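Local coordinates for protein GDP-mannose-dependent alpha-(1-6)-phosphatidylinositol monomannoside mannosyltransferase (Corynebacterium glutamicum, PDB 3OKP) that is a two-domain glycosyltransferase of the GT-B clan, with guanosine-5'-diphosphate-alpha-D-mannose bound in a pocket of the model, at residues Arg246-Thr249 and Asp250-Gln253; Asp332-Ser335 and Glu336-Glu340. All coordinates share one frame; numbering follows the deposited sequence.

Contact 1 (Arg246-Thr249 and Asp250-Gln253); sequences RLAT and DVSQ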
# COMPACT_ATOMS: atom_id res chain seq x y z
N ARG A 246 -27.49 -2.39 -4.38
CA ARG A 246 -28.76 -2.62 -3.68
C ARG A 246 -28.92 -1.68 -2.48
O ARG A 246 -29.99 -1.11 -2.26
CB ARG A 246 -28.89 -4.08 -3.23
CG ARG A 246 -30.33 -4.52 -2.98
CD ARG A 246 -30.42 -5.84 -2.22
NE ARG A 246 -30.06 -5.68 -0.81
CZ ARG A 246 -28.97 -6.18 -0.24
NH1 ARG A 246 -28.11 -6.91 -0.95
NH2 ARG A 246 -28.74 -5.97 1.05
N LEU A 247 -27.83 -1.51 -1.73
CA LEU A 247 -27.80 -0.57 -0.61
C LEU A 247 -28.06 0.87 -1.04
O LEU A 247 -28.68 1.64 -0.32
CB LEU A 247 -26.45 -0.67 0.12
CG LEU A 247 -26.31 -1.40 1.47
CD1 LEU A 247 -27.42 -2.40 1.78
CD2 LEU A 247 -24.94 -2.06 1.57
N ALA A 248 -27.59 1.21 -2.24
CA ALA A 248 -27.68 2.58 -2.76
C ALA A 248 -28.98 2.89 -3.51
O ALA A 248 -29.13 3.98 -4.06
CB ALA A 248 -26.47 2.88 -3.64
N THR A 249 -29.93 1.95 -3.51
CA THR A 249 -31.16 2.05 -4.31
C THR A 249 -31.97 3.33 -4.06
O THR A 249 -32.46 3.95 -5.00
CB THR A 249 -32.08 0.81 -4.14
OG1 THR A 249 -31.31 -0.39 -4.30
CG2 THR A 249 -33.20 0.81 -5.18
N ASP A 250 -32.09 3.72 -2.79
CA ASP A 250 -32.89 4.90 -2.43
C ASP A 250 -32.09 6.21 -2.46
O ASP A 250 -32.65 7.29 -2.25
CB ASP A 250 -33.56 4.70 -1.07
CG ASP A 250 -34.58 3.57 -1.09
OD1 ASP A 250 -35.25 3.38 -2.12
OD2 ASP A 250 -34.70 2.86 -0.06
N VAL A 251 -30.79 6.12 -2.73
CA VAL A 251 -29.92 7.29 -2.87
C VAL A 251 -29.24 7.33 -4.24
O VAL A 251 -28.17 7.91 -4.41
CB VAL A 251 -28.87 7.38 -1.72
CG1 VAL A 251 -29.55 7.69 -0.39
CG2 VAL A 251 -28.05 6.09 -1.62
N SER A 252 -29.90 6.72 -5.23
CA SER A 252 -29.31 6.48 -6.56
C SER A 252 -28.83 7.72 -7.30
O SER A 252 -27.85 7.67 -8.04
CB SER A 252 -30.30 5.70 -7.43
OG SER A 252 -31.42 6.50 -7.77
N GLN A 253 -29.53 8.84 -7.10
CA GLN A 253 -29.19 10.09 -7.78
C GLN A 253 -27.91 10.74 -7.23
O GLN A 253 -27.31 11.58 -7.90
CB GLN A 253 -30.34 11.09 -7.68
CG GLN A 253 -31.61 10.68 -8.40
CD GLN A 253 -32.72 11.68 -8.22
OE1 GLN A 253 -33.53 11.57 -7.29
NE2 GLN A 253 -32.76 12.69 -9.09
O HOH W 1 -33.24 6.35 -5.85
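Ala248 and Val251 close a tight turn where the helix 241-247 runs out. The evidence is a 5.2 Å separation of Ala248 CA and Val251 CA and a hydrogen bond from Val251 N to Ala248 O of 3.0 Å. With Thr249 and Asp250 at its corners in near-ideal backbone conformation, this is a type I beta turn. The N-H comes from above the carbonyl, 58° out of its plane. In the Val251 side chain CG1 is anti to the carbonyl carbon (chi1 -69°), which leaves CG2 between the backbone N and C; CG2 lies over the turn, 3.4 Å from Ala248 O, and also meets Ala248 CB at 4.1 Å.

Thr249 works in the other direction. Its OG1, set beside its own backbone N by chi1 of -49°, folds back to give a short 2.5 Å hydrogen bond to Arg246 O, a carbonyl at the helix end that Thr249 N reaches only weakly; OG1 also makes a weak bond to Arg245 O. On the outer side a water bridges the turn, donating to Thr249 O at 2.7 Å and pairing with Ser252 OG at 2.6 Å.

The turn belongs to a beta-alpha-beta crossover, leading from helix 241-247 into the edge strand 255-259. Ala248 packs on Val255 and Phe257 of that strand, whereas Leu247 and Val251 lie against helix 213-226, Val251 on Pro221 and Ile224.

Contact 2 (Asp332-Ser335 and Glu336-Glu340); sequences DKLS and ELLIE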
# COMPACT_ATOMS: atom_id res chain seq x y z
N ASP A 332 -24.39 8.20 12.28
CA ASP A 332 -24.58 9.60 12.69
C ASP A 332 -23.29 10.40 12.68
O ASP A 332 -23.27 11.53 12.18
CB ASP A 332 -25.26 9.68 14.06
CG ASP A 332 -26.76 9.49 13.99
OD1 ASP A 332 -27.31 9.35 12.87
OD2 ASP A 332 -27.40 9.47 15.06
N LYS A 333 -22.21 9.83 13.21
CA LYS A 333 -20.92 10.53 13.27
C LYS A 333 -20.29 10.69 11.88
O LYS A 333 -19.77 11.76 11.55
CB LYS A 333 -19.96 9.83 14.24
CG LYS A 333 -18.62 10.55 14.45
CD LYS A 333 -18.78 11.89 15.16
CE LYS A 333 -17.42 12.57 15.34
NZ LYS A 333 -17.52 13.86 16.07
N LEU A 334 -20.35 9.63 11.07
CA LEU A 334 -19.82 9.67 9.71
C LEU A 334 -20.52 10.72 8.85
O LEU A 334 -19.86 11.51 8.17
CB LEU A 334 -19.90 8.28 9.05
CG LEU A 334 -19.36 8.09 7.62
CD1 LEU A 334 -17.92 8.56 7.46
CD2 LEU A 334 -19.50 6.63 7.20
N SER A 335 -21.85 10.74 8.90
CA SER A 335 -22.61 11.74 8.14
C SER A 335 -22.34 13.15 8.68
O SER A 335 -22.19 14.09 7.90
CB SER A 335 -24.11 11.41 8.11
OG SER A 335 -24.67 11.45 9.40
N GLU A 336 -22.26 13.28 10.01
CA GLU A 336 -21.96 14.55 10.67
C GLU A 336 -20.60 15.11 10.23
O GLU A 336 -20.49 16.29 9.88
CB GLU A 336 -22.00 14.38 12.19
CG GLU A 336 -21.81 15.67 12.99
CD GLU A 336 -21.93 15.45 14.49
OE1 GLU A 336 -20.96 14.94 15.09
OE2 GLU A 336 -22.98 15.79 15.06
N LEU A 337 -19.58 14.25 10.26
CA LEU A 337 -18.24 14.59 9.77
C LEU A 337 -18.24 15.03 8.31
O LEU A 337 -17.57 16.01 7.95
CB LEU A 337 -17.28 13.40 9.96
CG LEU A 337 -16.20 13.41 11.05
CD1 LEU A 337 -16.44 14.40 12.18
CD2 LEU A 337 -15.98 12.01 11.61
N LEU A 338 -18.98 14.32 7.47
CA LEU A 338 -19.07 14.65 6.05
C LEU A 338 -19.73 16.02 5.81
O LEU A 338 -19.19 16.84 5.07
CB LEU A 338 -19.78 13.54 5.26
CG LEU A 338 -18.94 12.27 5.01
CD1 LEU A 338 -19.83 11.08 4.64
CD2 LEU A 338 -17.87 12.51 3.95
N ILE A 339 -20.87 16.26 6.44
CA ILE A 339 -21.59 17.54 6.32
C ILE A 339 -20.75 18.70 6.87
O ILE A 339 -20.63 19.75 6.22
CB ILE A 339 -22.96 17.50 7.03
CG1 ILE A 339 -23.89 16.46 6.39
CG2 ILE A 339 -23.63 18.89 7.02
CD1 ILE A 339 -25.04 16.01 7.29
N GLU A 340 -20.16 18.50 8.05
CA GLU A 340 -19.30 19.50 8.69
C GLU A 340 -18.15 19.95 7.78
O GLU A 340 -17.90 21.15 7.62
CB GLU A 340 -18.76 18.97 10.03
CG GLU A 340 -18.10 20.02 10.92
CD GLU A 340 -17.59 19.45 12.25
OE1 GLU A 340 -17.34 18.23 12.33
OE2 GLU A 340 -17.45 20.24 13.20
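Leu334 and Leu338 sit one helical turn apart on the packed side of helix 331-342, their CD1 atoms 4.2 Å from each other. The backbone between them is regular alpha helix, as four successive i to i+4 hydrogen bonds attest. Leu337 N to Lys333 O, at 2.8 Å and 169° at the hydrogen, and Ile339 N to Ser335 O, at 2.9 Å and 171°, are the straighter two; Glu336 N to Asp332 O and Leu338 N to Leu334 O complete the set. Side-chain carbons pack close to these carbonyls: Leu338 CG stands 3.4 Å from Leu334 O, and Ile339 CG1 lies 3.3 Å from Ser335 O. Ser335, also buried, has both Val331 O and Asp332 O within reach of OG for its single proton, and which of them receives it is left open.

The solvent side is looser. Lys333 leaves the helix with CG anti to its backbone N, then bends at chi2 (67°) and runs up the surface, slanting across the Leu337 side chain with CE 3.8 Å from Leu337 CD1. Its NZ ends 3.7 Å from Glu336 OE1, a long salt bridge that probably adds only modest electrostatic stabilisation.

Helix 331-342 follows strand 323-325: Leu334 and Leu337 touch the loop at Val326 just after that strand, while Leu334, Ser335 and Ile339 pack along helix 213-226 at Leu216, Ala219, Gln222 and Ala226.

Helix 213-226 is the shared neighbour of the two contacts. Contact 1 meets it at Asp214, Ile217, Pro221 and Ile224, contact 2 at Leu216, Ala219, Gln222 and Ala226; the three- and four-residue spacing within each set, at about 100° a residue, places them on different faces. The helix lies between them: their centres are 19 Å apart, their nearest atoms about 11 Å. Contact 1 leads into edge strand 255-259, helix 331-342 follows the other edge strand, 323-325, and both contacts lie on the same side of the chain's centre. The guanosine-5'-diphosphate-alpha-D-mannose pocket draws on residues between 205 and 298, so contact 2 contributes none; that range alone does not place contact 1 in it.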